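Local coordinates for HpcE (PDB 1WZO), which probably isomerises 2-hydroxyhepta-2,4-diene-1,7-dioate, as a member of the fumarylacetoacetate hydrolase family, at residues S63-F71 with L189-I199; W37-I46 with F151-V159. All coordinates share one frame; numbering follows the deposited sequence.

Contact 1 (S63-F71 with L189-I199); sequences SRPEEPALF and LYSVAELLEFI
Arg64 lies flat over one face of Tyr190, its guanidinium plane turned only 7° from the ring, with CZ 3.9 Å from the ring centroid in a cation-pi stack. The CG of Arg64 stands between its backbone N and carbonyl carbon, chi1 69°, and the chain runs extended from there across the ring, bringing CD over the face as a CH-pi contact. On the opposite face Pro68 CG sits 3.7 Å from the Tyr190 centroid, almost on the ring normal, and the ring is sandwiched between arginine and proline.

The polar groups lie around these flat surfaces. Arg64 NH1 donates to Leu189 O at 2.9 Å, in the guanidinium plane. Arg64 also grips Glu194 end-on in a salt bridge, NH1 to OE1 (3.1 Å) and NH2 to OE2 (3.2 Å), both oxygens being met from above the carboxylate plane. Tyr190 OH, at the far end of the ring, donates to Pro65 O. A leucine in place of Tyr190 would probably leave Pro65 O without this donor and the guanidinium without its flat partner.

Apolar packing continues toward the helix. Pro68 CD stands 3.5 Å above the centre of Phe198, Leu70 CD1 meets that ring at its edge, and Leu70 CD2 touches Ile199 CD1. Glu67 CB rests against Phe198, while its carboxylate forms a salt bridge with Arg144 of the second subunit.

Ser191 and Glu194 make the capping box that starts helix 192-200: Glu194 N donates to Ser191 OG and Ser191 N to Glu194 OE1, an N-terminal cap whose glutamate is shared with Arg64.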
loop_
_atom_site.group_PDB
_atom_site.type_symbol
_atom_site.label_atom_id
_atom_site.label_comp_id
_atom_site.label_asym_id
_atom_site.label_seq_id
_atom_site.Cartn_x
_atom_site.Cartn_y
_atom_site.Cartn_z
ATOM N N SER B 63 -31.196 -22.604 20.033
ATOM C CA SER B 63 -30.274 -22.939 18.954
ATOM C C SER B 63 -29.547 -21.691 18.456
ATOM O O SER B 63 -29.212 -20.805 19.244
ATOM C CB SER B 63 -31.033 -23.595 17.796
ATOM O OG SER B 63 -31.981 -22.704 17.233
ATOM N N ARG B 64 -29.310 -21.623 17.148
ATOM C CA ARG B 64 -28.618 -20.482 16.558
ATOM C C ARG B 64 -29.095 -20.228 15.127
ATOM O O ARG B 64 -29.687 -21.103 14.497
ATOM C CB ARG B 64 -27.108 -20.735 16.555
ATOM C CG ARG B 64 -26.671 -21.836 15.606
ATOM C CD ARG B 64 -25.183 -22.080 15.703
ATOM N NE ARG B 64 -24.730 -23.077 14.742
ATOM C CZ ARG B 64 -23.487 -23.539 14.689
ATOM N NH1 ARG B 64 -22.575 -23.093 15.546
ATOM N NH2 ARG B 64 -23.153 -24.444 13.778
ATOM N N PRO B 65 -28.831 -19.022 14.598
ATOM C CA PRO B 65 -29.227 -18.634 13.239
ATOM C C PRO B 65 -28.789 -19.649 12.181
ATOM O O PRO B 65 -27.753 -20.298 12.329
ATOM C CB PRO B 65 -28.534 -17.285 13.052
ATOM C CG PRO B 65 -28.510 -16.727 14.443
ATOM C CD PRO B 65 -28.103 -17.925 15.262
ATOM N N GLU B 66 -29.581 -19.774 11.118
ATOM C CA GLU B 66 -29.286 -20.699 10.022
ATOM C C GLU B 66 -27.887 -20.444 9.471
ATOM O O GLU B 66 -27.202 -21.366 9.023
ATOM C CB GLU B 66 -30.309 -20.526 8.895
ATOM C CG GLU B 66 -31.728 -20.932 9.265
ATOM C CD GLU B 66 -32.753 -20.427 8.262
ATOM O OE1 GLU B 66 -32.999 -19.199 8.229
ATOM O OE2 GLU B 66 -33.306 -21.252 7.502
ATOM N N GLU B 67 -27.483 -19.180 9.480
ATOM C CA GLU B 67 -26.161 -18.798 9.005
ATOM C C GLU B 67 -25.748 -17.512 9.701
ATOM O O GLU B 67 -26.594 -16.711 10.097
ATOM C CB GLU B 67 -26.149 -18.623 7.478
ATOM C CG GLU B 67 -26.874 -17.404 6.940
ATOM C CD GLU B 67 -26.908 -17.385 5.416
ATOM O OE1 GLU B 67 -27.629 -18.214 4.826
ATOM O OE2 GLU B 67 -26.206 -16.551 4.808
ATOM N N PRO B 68 -24.438 -17.310 9.885
ATOM C CA PRO B 68 -23.935 -16.103 10.548
ATOM C C PRO B 68 -24.422 -14.836 9.857
ATOM O O PRO B 68 -24.387 -14.744 8.631
ATOM C CB PRO B 68 -22.417 -16.260 10.446
ATOM C CG PRO B 68 -22.224 -17.733 10.406
ATOM C CD PRO B 68 -23.329 -18.192 9.490
ATOM N N ALA B 69 -24.880 -13.874 10.650
ATOM C CA ALA B 69 -25.364 -12.593 10.131
ATOM C C ALA B 69 -24.163 -11.651 10.028
ATOM O O ALA B 69 -23.895 -10.866 10.935
ATOM C CB ALA B 69 -26.411 -12.016 11.076
ATOM N N LEU B 70 -23.462 -11.730 8.903
ATOM C CA LEU B 70 -22.260 -10.938 8.661
ATOM C C LEU B 70 -22.499 -9.493 8.237
ATOM O O LEU B 70 -23.469 -9.191 7.535
ATOM C CB LEU B 70 -21.417 -11.613 7.577
ATOM C CG LEU B 70 -21.024 -13.087 7.689
ATOM C CD1 LEU B 70 -20.399 -13.529 6.375
ATOM C CD2 LEU B 70 -20.042 -13.278 8.838
ATOM N N PHE B 71 -21.603 -8.608 8.666
ATOM C CA PHE B 71 -21.664 -7.201 8.292
ATOM C C PHE B 71 -20.252 -6.635 8.196
ATOM O O PHE B 71 -19.285 -7.239 8.668
ATOM C CB PHE B 71 -22.503 -6.373 9.269
ATOM C CG PHE B 71 -21.922 -6.265 10.647
ATOM C CD1 PHE B 71 -22.210 -7.220 11.615
ATOM C CD2 PHE B 71 -21.103 -5.191 10.985
ATOM C CE1 PHE B 71 -21.694 -7.104 12.903
ATOM C CE2 PHE B 71 -20.584 -5.072 12.269
ATOM C CZ PHE B 71 -20.884 -6.033 13.229
ATOM N N LEU B 189 -22.189 -18.395 19.656
ATOM C CA LEU B 189 -23.076 -19.342 18.988
ATOM C C LEU B 189 -22.294 -20.047 17.892
ATOM O O LEU B 189 -22.362 -21.271 17.749
ATOM C CB LEU B 189 -24.295 -18.618 18.422
ATOM C CG LEU B 189 -25.183 -17.989 19.504
ATOM C CD1 LEU B 189 -26.374 -17.304 18.846
ATOM C CD2 LEU B 189 -25.658 -19.066 20.487
ATOM N N TYR B 190 -21.555 -19.260 17.115
ATOM C CA TYR B 190 -20.697 -19.786 16.062
ATOM C C TYR B 190 -19.280 -19.487 16.534
ATOM O O TYR B 190 -18.958 -18.344 16.852
ATOM C CB TYR B 190 -20.927 -19.072 14.726
ATOM C CG TYR B 190 -22.120 -19.552 13.929
ATOM C CD1 TYR B 190 -23.363 -18.932 14.049
ATOM C CD2 TYR B 190 -21.998 -20.617 13.038
ATOM C CE1 TYR B 190 -24.456 -19.362 13.294
ATOM C CE2 TYR B 190 -23.082 -21.054 12.281
ATOM C CZ TYR B 190 -24.304 -20.421 12.415
ATOM O OH TYR B 190 -25.371 -20.848 11.660
ATOM N N SER B 191 -18.434 -20.508 16.579
ATOM C CA SER B 191 -17.059 -20.324 17.027
ATOM C C SER B 191 -16.228 -19.592 15.982
ATOM O O SER B 191 -16.650 -19.431 14.833
ATOM C CB SER B 191 -16.410 -21.675 17.302
ATOM O OG SER B 191 -16.268 -22.420 16.104
ATOM N N VAL B 192 -15.045 -19.152 16.391
ATOM C CA VAL B 192 -14.135 -18.476 15.483
ATOM C C VAL B 192 -13.878 -19.411 14.300
ATOM O O VAL B 192 -13.938 -18.998 13.136
ATOM C CB VAL B 192 -12.797 -18.166 16.178
ATOM C CG1 VAL B 192 -11.801 -17.631 15.165
ATOM C CG2 VAL B 192 -13.018 -17.167 17.311
ATOM N N ALA B 193 -13.600 -20.678 14.599
ATOM C CA ALA B 193 -13.341 -21.665 13.552
ATOM C C ALA B 193 -14.527 -21.807 12.599
ATOM O O ALA B 193 -14.347 -21.851 11.390
ATOM C CB ALA B 193 -13.007 -23.020 14.175
ATOM N N GLU B 194 -15.738 -21.884 13.138
ATOM C CA GLU B 194 -16.916 -22.016 12.289
ATOM C C GLU B 194 -17.150 -20.770 11.433
ATOM O O GLU B 194 -17.569 -20.872 10.275
ATOM C CB GLU B 194 -18.153 -22.304 13.137
ATOM C CG GLU B 194 -18.127 -23.678 13.805
ATOM C CD GLU B 194 -19.308 -23.884 14.719
ATOM O OE1 GLU B 194 -19.508 -23.039 15.613
ATOM O OE2 GLU B 194 -20.037 -24.885 14.543
ATOM N N LEU B 195 -16.887 -19.599 12.006
ATOM C CA LEU B 195 -17.060 -18.337 11.295
ATOM C C LEU B 195 -16.069 -18.210 10.132
ATOM O O LEU B 195 -16.445 -17.813 9.023
ATOM C CB LEU B 195 -16.893 -17.158 12.267
ATOM C CG LEU B 195 -18.010 -16.986 13.304
ATOM C CD1 LEU B 195 -17.622 -15.935 14.328
ATOM C CD2 LEU B 195 -19.305 -16.583 12.592
ATOM N N LEU B 196 -14.807 -18.549 10.376
ATOM C CA LEU B 196 -13.795 -18.465 9.324
ATOM C C LEU B 196 -14.063 -19.486 8.218
ATOM O O LEU B 196 -13.714 -19.264 7.054
ATOM C CB LEU B 196 -12.391 -18.678 9.908
ATOM C CG LEU B 196 -11.890 -17.603 10.879
ATOM C CD1 LEU B 196 -10.575 -18.059 11.501
ATOM C CD2 LEU B 196 -11.704 -16.271 10.147
ATOM N N GLU B 197 -14.682 -20.607 8.578
ATOM C CA GLU B 197 -15.015 -21.626 7.588
ATOM C C GLU B 197 -16.155 -21.092 6.721
ATOM O O GLU B 197 -16.114 -21.180 5.495
ATOM C CB GLU B 197 -15.479 -22.913 8.276
ATOM C CG GLU B 197 -15.981 -23.986 7.322
ATOM C CD GLU B 197 -16.545 -25.191 8.061
ATOM O OE1 GLU B 197 -17.549 -25.024 8.779
ATOM O OE2 GLU B 197 -15.984 -26.298 7.932
ATOM N N PHE B 198 -17.170 -20.543 7.379
ATOM C CA PHE B 198 -18.333 -20.002 6.685
ATOM C C PHE B 198 -17.938 -18.910 5.700
ATOM O O PHE B 198 -18.378 -18.912 4.548
ATOM C CB PHE B 198 -19.335 -19.431 7.692
ATOM C CG PHE B 198 -20.561 -18.835 7.055
ATOM C CD1 PHE B 198 -21.558 -19.652 6.529
ATOM C CD2 PHE B 198 -20.700 -17.453 6.945
ATOM C CE1 PHE B 198 -22.678 -19.102 5.894
ATOM C CE2 PHE B 198 -21.817 -16.893 6.314
ATOM C CZ PHE B 198 -22.804 -17.723 5.787
ATOM N N ILE B 199 -17.106 -17.982 6.163
ATOM C CA ILE B 199 -16.665 -16.863 5.346
ATOM C C ILE B 199 -15.730 -17.271 4.221
ATOM O O ILE B 199 -15.995 -16.961 3.052
ATOM C CB ILE B 199 -15.976 -15.780 6.215
ATOM C CG1 ILE B 199 -16.965 -15.253 7.259
ATOM C CG2 ILE B 199 -15.461 -14.635 5.323
ATOM C CD1 ILE B 199 -16.330 -14.374 8.341
#

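Contact 2 (W37-I46 with F151-V159); sequences WLLPFTPGKI and FLPLGPFLV
Leu154 turns its CG anti to the backbone N (chi1 -172°), which carries CD2 in among Phe41 and Pro43, while Phe41 holds its own CG between backbone N and carbonyl carbon and lays its ring across the strand residues. CD2 of Leu154 thus lies 4.0 Å from Pro43 CG and close to Phe41 CZ, and Leu158 CD2 meets Phe41 CD2 on another part of the ring. Further along, the ends of Ile46 and Leu152 meet head-on, CD1 to CD2 at 3.8 Å.

Pro40 is the wedge of the contact. Its CB packs 3.6 Å from both Leu158 N and Pro156 O, and its CD lies over Gly155 CA at the corner where the chain turns through a cis peptide before Pro156. Gly155 has no CB here, where one would come tight against Pro40 CD, and its backbone angles (phi 135°) are in themselves those of a glycine. At the corner and just past it, Pro156 CB and Phe157 CE2 meet Trp37 CZ3, the latter at 3.7 Å; the two aromatic planes are inclined at 75°, an oblique pair.

Two waters link the backbones. One donates to Leu38 O and, at 2.7 Å, to Leu154 O; the other lies between Leu38 O and Pro156 O, 2.9 Å from each.

Trp37 also meets His81 edge-to-face. Strand 78-79 supplies Leu78, which Leu39, Pro43, Ile46 and Leu154 all touch; strand 210-212 adds Val210 against Phe41, Pro43 and Ile46. Segment 37-46 thus links strand 36-37 to strand 46-50 and packs its apolar side chains on strand 152-159, which pairs with strands 2-8, 78-79 and 120-131.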
loop_
_atom_site.group_PDB
_atom_site.type_symbol
_atom_site.label_atom_id
_atom_site.label_comp_id
_atom_site.label_asym_id
_atom_site.label_seq_id
_atom_site.Cartn_x
_atom_site.Cartn_y
_atom_site.Cartn_z
ATOM N N TRP B 37 -0.120 5.946 20.910
ATOM C CA TRP B 37 -0.503 4.614 20.452
ATOM C C TRP B 37 -1.132 4.667 19.072
ATOM O O TRP B 37 -1.835 5.619 18.731
ATOM C CB TRP B 37 -1.510 3.971 21.409
ATOM C CG TRP B 37 -0.963 3.634 22.755
ATOM C CD1 TRP B 37 -0.886 4.458 23.849
ATOM C CD2 TRP B 37 -0.427 2.370 23.166
ATOM N NE1 TRP B 37 -0.340 3.779 24.913
ATOM C CE2 TRP B 37 -0.048 2.497 24.522
ATOM C CE3 TRP B 37 -0.234 1.142 22.520
ATOM C CZ2 TRP B 37 0.517 1.439 25.245
ATOM C CZ3 TRP B 37 0.328 0.088 23.242
ATOM C CH2 TRP B 37 0.695 0.247 24.590
ATOM N N LEU B 38 -0.868 3.634 18.282
ATOM C CA LEU B 38 -1.424 3.519 16.941
ATOM C C LEU B 38 -2.079 2.146 16.881
ATOM O O LEU B 38 -2.069 1.407 17.867
ATOM C CB LEU B 38 -0.312 3.595 15.891
ATOM C CG LEU B 38 0.573 4.844 15.875
ATOM C CD1 LEU B 38 1.689 4.662 14.858
ATOM C CD2 LEU B 38 -0.262 6.070 15.529
ATOM N N LEU B 39 -2.658 1.807 15.733
ATOM C CA LEU B 39 -3.255 0.492 15.567
ATOM C C LEU B 39 -2.071 -0.484 15.576
ATOM O O LEU B 39 -1.006 -0.178 15.038
ATOM C CB LEU B 39 -3.999 0.409 14.229
ATOM C CG LEU B 39 -5.209 1.331 14.064
ATOM C CD1 LEU B 39 -5.699 1.285 12.613
ATOM C CD2 LEU B 39 -6.314 0.896 15.017
ATOM N N PRO B 40 -2.236 -1.660 16.198
ATOM C CA PRO B 40 -1.146 -2.642 16.249
ATOM C C PRO B 40 -0.714 -3.187 14.889
ATOM O O PRO B 40 0.344 -3.796 14.767
ATOM C CB PRO B 40 -1.700 -3.728 17.178
ATOM C CG PRO B 40 -3.184 -3.606 17.014
ATOM C CD PRO B 40 -3.385 -2.111 17.000
ATOM N N PHE B 41 -1.534 -2.960 13.870
ATOM C CA PHE B 41 -1.234 -3.408 12.516
ATOM C C PHE B 41 -2.220 -2.703 11.595
ATOM O O PHE B 41 -3.125 -2.012 12.066
ATOM C CB PHE B 41 -1.378 -4.940 12.410
ATOM C CG PHE B 41 -2.781 -5.440 12.644
ATOM C CD1 PHE B 41 -3.666 -5.598 11.580
ATOM C CD2 PHE B 41 -3.232 -5.709 13.934
ATOM C CE1 PHE B 41 -4.985 -6.015 11.800
ATOM C CE2 PHE B 41 -4.549 -6.125 14.163
ATOM C CZ PHE B 41 -5.424 -6.277 13.093
ATOM N N THR B 42 -2.036 -2.843 10.289
ATOM C CA THR B 42 -2.946 -2.209 9.346
ATOM C C THR B 42 -3.932 -3.261 8.850
ATOM O O THR B 42 -3.576 -4.146 8.070
ATOM C CB THR B 42 -2.181 -1.598 8.154
ATOM O OG1 THR B 42 -1.266 -0.614 8.643
ATOM C CG2 THR B 42 -3.147 -0.926 7.180
ATOM N N PRO B 43 -5.187 -3.184 9.312
ATOM C CA PRO B 43 -6.214 -4.146 8.907
ATOM C C PRO B 43 -6.565 -4.095 7.426
ATOM O O PRO B 43 -6.497 -3.038 6.793
ATOM C CB PRO B 43 -7.417 -3.762 9.772
ATOM C CG PRO B 43 -6.816 -3.070 10.951
ATOM C CD PRO B 43 -5.711 -2.259 10.331
ATOM N N GLY B 44 -6.914 -5.257 6.882
ATOM C CA GLY B 44 -7.354 -5.337 5.507
ATOM C C GLY B 44 -8.851 -5.135 5.685
ATOM O O GLY B 44 -9.260 -4.147 6.295
ATOM N N LYS B 45 -9.669 -6.062 5.200
ATOM C CA LYS B 45 -11.108 -5.932 5.364
ATOM C C LYS B 45 -11.538 -6.480 6.718
ATOM O O LYS B 45 -10.941 -7.426 7.242
ATOM C CB LYS B 45 -11.859 -6.647 4.236
ATOM C CG LYS B 45 -11.425 -8.081 3.970
ATOM C CD LYS B 45 -12.264 -8.681 2.833
ATOM C CE LYS B 45 -11.806 -10.098 2.458
ATOM N NZ LYS B 45 -10.414 -10.118 1.918
ATOM N N ILE B 46 -12.591 -5.880 7.263
ATOM C CA ILE B 46 -13.122 -6.237 8.567
ATOM C C ILE B 46 -14.578 -6.663 8.485
ATOM O O ILE B 46 -15.428 -5.898 8.015
ATOM C CB ILE B 46 -13.044 -5.022 9.519
ATOM C CG1 ILE B 46 -11.620 -4.453 9.529
ATOM C CG2 ILE B 46 -13.480 -5.429 10.932
ATOM C CD1 ILE B 46 -11.523 -3.043 10.125
ATOM N N PHE B 151 -15.795 4.607 14.958
ATOM C CA PHE B 151 -16.619 3.609 15.627
ATOM C C PHE B 151 -16.008 2.220 15.785
ATOM O O PHE B 151 -16.720 1.259 16.084
ATOM C CB PHE B 151 -17.999 3.499 14.963
ATOM C CG PHE B 151 -19.054 4.358 15.619
ATOM C CD1 PHE B 151 -20.385 3.951 15.646
ATOM C CD2 PHE B 151 -18.707 5.560 16.237
ATOM C CE1 PHE B 151 -21.364 4.725 16.288
ATOM C CE2 PHE B 151 -19.673 6.344 16.880
ATOM C CZ PHE B 151 -21.004 5.924 16.906
ATOM N N LEU B 152 -14.699 2.103 15.584
ATOM C CA LEU B 152 -14.053 0.812 15.784
ATOM C C LEU B 152 -12.701 0.882 16.481
ATOM O O LEU B 152 -11.653 0.685 15.863
ATOM C CB LEU B 152 -13.909 0.022 14.470
ATOM C CG LEU B 152 -13.364 -1.405 14.675
ATOM C CD1 LEU B 152 -14.220 -2.136 15.716
ATOM C CD2 LEU B 152 -13.368 -2.184 13.344
ATOM N N PRO B 153 -12.703 1.225 17.776
ATOM C CA PRO B 153 -11.415 1.269 18.473
ATOM C C PRO B 153 -10.857 -0.151 18.327
ATOM O O PRO B 153 -11.621 -1.115 18.338
ATOM C CB PRO B 153 -11.821 1.593 19.907
ATOM C CG PRO B 153 -12.983 2.546 19.697
ATOM C CD PRO B 153 -13.760 1.892 18.561
ATOM N N LEU B 154 -9.549 -0.287 18.166
ATOM C CA LEU B 154 -8.967 -1.613 17.993
ATOM C C LEU B 154 -7.566 -1.668 18.580
ATOM O O LEU B 154 -6.720 -0.832 18.264
ATOM C CB LEU B 154 -8.912 -1.983 16.503
ATOM C CG LEU B 154 -8.495 -3.414 16.144
ATOM C CD1 LEU B 154 -9.655 -4.351 16.416
ATOM C CD2 LEU B 154 -8.096 -3.506 14.673
ATOM N N GLY B 155 -7.330 -2.659 19.436
ATOM C CA GLY B 155 -6.020 -2.808 20.045
ATOM C C GLY B 155 -6.116 -3.093 21.533
ATOM O O GLY B 155 -7.112 -3.648 21.997
ATOM N N PRO B 156 -5.098 -2.701 22.315
ATOM C CA PRO B 156 -3.903 -2.015 21.813
ATOM C C PRO B 156 -2.844 -2.938 21.221
ATOM O O PRO B 156 -1.888 -2.473 20.599
ATOM C CB PRO B 156 -3.395 -1.266 23.047
ATOM C CG PRO B 156 -3.792 -2.174 24.175
ATOM C CD PRO B 156 -5.192 -2.587 23.784
ATOM N N PHE B 157 -3.021 -4.245 21.389
ATOM C CA PHE B 157 -2.023 -5.189 20.900
ATOM C C PHE B 157 -2.489 -6.242 19.910
ATOM O O PHE B 157 -3.673 -6.562 19.817
ATOM C CB PHE B 157 -1.396 -5.954 22.073
ATOM C CG PHE B 157 -1.021 -5.093 23.239
ATOM C CD1 PHE B 157 -1.741 -5.163 24.426
ATOM C CD2 PHE B 157 0.055 -4.221 23.156
ATOM C CE1 PHE B 157 -1.391 -4.377 25.520
ATOM C CE2 PHE B 157 0.410 -3.429 24.244
ATOM C CZ PHE B 157 -0.315 -3.509 25.427
ATOM N N LEU B 158 -1.520 -6.771 19.174
ATOM C CA LEU B 158 -1.752 -7.874 18.258
ATOM C C LEU B 158 -1.077 -8.987 19.054
ATOM O O LEU B 158 0.145 -9.147 19.005
ATOM C CB LEU B 158 -1.029 -7.673 16.927
ATOM C CG LEU B 158 -1.020 -8.921 16.035
ATOM C CD1 LEU B 158 -2.432 -9.461 15.867
ATOM C CD2 LEU B 158 -0.405 -8.577 14.674
ATOM N N VAL B 159 -1.880 -9.719 19.819
ATOM C CA VAL B 159 -1.378 -10.795 20.662
ATOM C C VAL B 159 -1.203 -12.094 19.886
ATOM O O VAL B 159 -2.178 -12.733 19.481
ATOM C CB VAL B 159 -2.325 -11.022 21.853
ATOM C CG1 VAL B 159 -1.713 -12.023 22.834
ATOM C CG2 VAL B 159 -2.600 -9.689 22.539
HETATM O O HOH W 1 -4.662 0.529 19.269
HETATM O O HOH W 2 -0.353 -0.713 18.889
#

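How the contacts relate
Along the chain the two contacts interleave, segments 37-46 and 151-159 alternating with 63-71 and 189-199. Their centres are 22 Å apart, but their nearest atoms come to about 4 Å without touching. Strand 46-50 joins them: Ile46 of contact 2 begins it, Leu70 of contact 1 packs on its Val49, and strand 69-73 pairs with it antiparallel. Strand 210-212 is also common ground, taking Leu195 and Ile199 on Leu211 and Ile46 on Val210 and Leu212. Contact 1 lies toward the second subunit, contact 2 near the chain centre; a glycerol, probably from the crystallisation liquor, lies about 4 Å from the side chain of Trp37 and might mark a pocket.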